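Local coordinates for MutT related protein (Methanosarcina mazei, PDB 3GRN) that is probably a MutT-related Nudix hydrolase acting on phosphoanhydride bonds, at residues Tyr12-Asn17 with Arg127-Arg132. Residues are numbered along the deposited sequence; the frame is centred on the assembly and turned at random. Where two conformers were deposited one is given.
Sequences YALIRN and RDFFER
Leu14, on strand 7-16, reaches two neighbouring phenylalanines, Phe129 and Phe130, on helix 124-137. Its CB points toward the helix. From there CG forks, and both methyl groups meet aromatic carbons. CD1 reaches the outer end of the Phe129 ring, 4.0 Å from CE2 and a little farther from CZ. CD2 sits against Phe130, 3.6 Å from CZ, with CE1 close behind. The same CD2 is also 4.0 Å from CE2 of Phe129. It approaches both rings obliquely. The Leu14 and Phe129 side chains extend toward each other from strand and helix. Phe129 CG is anti to its backbone N (chi1 169°), which carries CE2 and CZ out to the leucine methyls. Phe130 runs alongside the leucine, antiparallel to it, and offers its ring atoms CE1 and CZ. CD2 of Phe129 lies over one face of Phe130, 4.1 Å above the ring plane and offset toward the rim.

Val89 touches both Leu14 and Phe129, and Leu40 touches both Leu14 and Phe130. Helix 51-63 packs on the other face of the strand, against Ala13 and Ile15. The sheet thus lies between two helices, as in the alpha-beta-alpha sandwich of Nudix domains. No hydrogen bond or salt bridge joins the two segments. Dispersion and exclusion of water hold them, so shape fit, not bond direction, sets the leucine against the rings.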
loop_
_atom_site.group_PDB
_atom_site.type_symbol
_atom_site.label_atom_id
_atom_site.label_comp_id
_atom_site.label_asym_id
_atom_site.label_seq_id
_atom_site.Cartn_x
_atom_site.Cartn_y
_atom_site.Cartn_z
ATOM N N TYR A 12 0.179 -6.421 12.949
ATOM C CA TYR A 12 0.564 -7.656 12.231
ATOM C C TYR A 12 -0.375 -8.813 12.558
ATOM O O TYR A 12 -1.030 -8.813 13.616
ATOM C CB TYR A 12 2.016 -8.025 12.515
ATOM C CG TYR A 12 2.952 -6.958 11.994
ATOM C CD1 TYR A 12 3.297 -6.924 10.638
ATOM C CD2 TYR A 12 3.434 -5.950 12.821
ATOM C CE1 TYR A 12 4.142 -5.938 10.114
ATOM C CE2 TYR A 12 4.279 -4.929 12.289
ATOM C CZ TYR A 12 4.608 -4.938 10.931
ATOM O OH TYR A 12 5.437 -3.976 10.382
ATOM N N ALA A 13 -0.452 -9.791 11.634
ATOM C CA ALA A 13 -1.305 -10.978 11.859
ATOM C C ALA A 13 -0.497 -12.252 11.871
ATOM O O ALA A 13 0.381 -12.436 11.025
ATOM C CB ALA A 13 -2.372 -11.079 10.797
ATOM N N LEU A 14 -0.801 -13.124 12.836
ATOM C CA LEU A 14 -0.277 -14.488 12.864
ATOM C C LEU A 14 -1.324 -15.380 12.211
ATOM O O LEU A 14 -2.385 -15.643 12.791
ATOM C CB LEU A 14 -0.058 -14.981 14.297
ATOM C CG LEU A 14 1.028 -14.309 15.110
ATOM C CD1 LEU A 14 1.028 -14.913 16.532
ATOM C CD2 LEU A 14 2.395 -14.449 14.464
ATOM N N ILE A 15 -1.012 -15.836 11.010
ATOM C CA ILE A 15 -1.957 -16.630 10.232
ATOM C C ILE A 15 -1.319 -17.978 10.000
ATOM O O ILE A 15 -0.236 -18.033 9.429
ATOM C CB ILE A 15 -2.250 -15.959 8.889
ATOM C CG1 ILE A 15 -2.929 -14.604 9.127
ATOM C CG2 ILE A 15 -3.113 -16.847 8.012
ATOM C CD1 ILE A 15 -3.170 -13.819 7.888
ATOM N N ARG A 16 -2.027 -19.045 10.392
ATOM C CA ARG A 16 -1.503 -20.413 10.268
ATOM C C ARG A 16 -2.262 -21.240 9.237
ATOM O O ARG A 16 -3.426 -20.976 8.959
ATOM C CB ARG A 16 -1.546 -21.151 11.612
ATOM C CG ARG A 16 -0.834 -20.446 12.743
ATOM C CD ARG A 16 -1.259 -21.076 14.051
ATOM N NE ARG A 16 -0.943 -20.245 15.204
ATOM C CZ ARG A 16 -1.690 -19.232 15.633
ATOM N NH1 ARG A 16 -2.814 -18.895 15.005
ATOM N NH2 ARG A 16 -1.299 -18.544 16.695
ATOM N N ASN A 17 -1.579 -22.240 8.682
ATOM C CA ASN A 17 -2.213 -23.191 7.777
ATOM C C ASN A 17 -2.681 -24.417 8.552
ATOM O O ASN A 17 -2.551 -24.463 9.780
ATOM C CB ASN A 17 -1.283 -23.575 6.607
ATOM C CG ASN A 17 0.023 -24.268 7.045
ATOM O OD1 ASN A 17 0.220 -24.631 8.206
ATOM N ND2 ASN A 17 0.922 -24.450 6.085
ATOM N N ARG A 127 11.952 -12.315 15.363
ATOM C CA ARG A 127 12.568 -13.486 15.999
ATOM C C ARG A 127 12.272 -13.475 17.504
ATOM O O ARG A 127 11.756 -14.447 18.040
ATOM C CB ARG A 127 14.087 -13.483 15.737
ATOM C CG ARG A 127 14.787 -14.803 15.985
ATOM C CD ARG A 127 16.293 -14.699 15.701
ATOM N NE ARG A 127 16.569 -14.316 14.313
ATOM C CZ ARG A 127 17.240 -13.224 13.946
ATOM N NH1 ARG A 127 17.432 -12.971 12.660
ATOM N NH2 ARG A 127 17.734 -12.393 14.857
ATOM N N ASP A 128 12.599 -12.359 18.155
ATOM C CA ASP A 128 12.318 -12.133 19.574
ATOM C C ASP A 128 10.831 -12.322 19.893
ATOM O O ASP A 128 10.471 -12.980 20.874
ATOM C CB ASP A 128 12.764 -10.721 19.957
ATOM C CG ASP A 128 12.759 -10.481 21.452
ATOM O OD1 ASP A 128 13.503 -11.176 22.178
ATOM O OD2 ASP A 128 12.026 -9.571 21.896
ATOM N N PHE A 129 9.965 -11.741 19.057
ATOM C CA PHE A 129 8.521 -11.873 19.269
ATOM C C PHE A 129 8.112 -13.334 19.329
ATOM O O PHE A 129 7.368 -13.731 20.223
ATOM C CB PHE A 129 7.679 -11.170 18.192
ATOM C CG PHE A 129 6.209 -11.532 18.272
ATOM C CD1 PHE A 129 5.378 -10.878 19.174
ATOM C CD2 PHE A 129 5.675 -12.576 17.498
ATOM C CE1 PHE A 129 4.043 -11.230 19.302
ATOM C CE2 PHE A 129 4.345 -12.936 17.609
ATOM C CZ PHE A 129 3.523 -12.260 18.516
ATOM N N PHE A 130 8.566 -14.112 18.343
ATOM C CA PHE A 130 8.205 -15.532 18.262
ATOM C C PHE A 130 8.779 -16.336 19.421
ATOM O O PHE A 130 8.145 -17.268 19.887
ATOM C CB PHE A 130 8.620 -16.133 16.939
ATOM C CG PHE A 130 7.642 -15.880 15.830
ATOM C CD1 PHE A 130 6.480 -16.640 15.728
ATOM C CD2 PHE A 130 7.883 -14.881 14.881
ATOM C CE1 PHE A 130 5.579 -16.427 14.690
ATOM C CE2 PHE A 130 6.989 -14.666 13.836
ATOM C CZ PHE A 130 5.831 -15.440 13.748
ATOM N N GLU A 131 9.952 -15.948 19.903
ATOM C CA GLU A 131 10.545 -16.599 21.072
ATOM C C GLU A 131 9.694 -16.350 22.321
ATOM O O GLU A 131 9.459 -17.258 23.110
ATOM C CB GLU A 131 11.983 -16.122 21.286
ATOM C CG GLU A 131 12.980 -17.249 21.589
ATOM C CD GLU A 131 12.520 -18.184 22.702
ATOM O OE1 GLU A 131 12.369 -17.720 23.853
ATOM O OE2 GLU A 131 12.307 -19.386 22.423
ATOM N N ARG A 132 9.205 -15.120 22.462
ATOM C CA ARG A 132 8.326 -14.720 23.551
ATOM C C ARG A 132 6.933 -15.360 23.420
ATOM O O ARG A 132 6.401 -15.887 24.393
ATOM C CB ARG A 132 8.262 -13.178 23.577
ATOM C CG ARG A 132 7.297 -12.539 24.541
ATOM C CD ARG A 132 7.539 -11.009 24.627
ATOM N NE ARG A 132 7.325 -10.284 23.360
ATOM C CZ ARG A 132 8.299 -9.780 22.600
ATOM N NH1 ARG A 132 9.567 -9.924 22.963
ATOM N NH2 ARG A 132 8.018 -9.135 21.474
#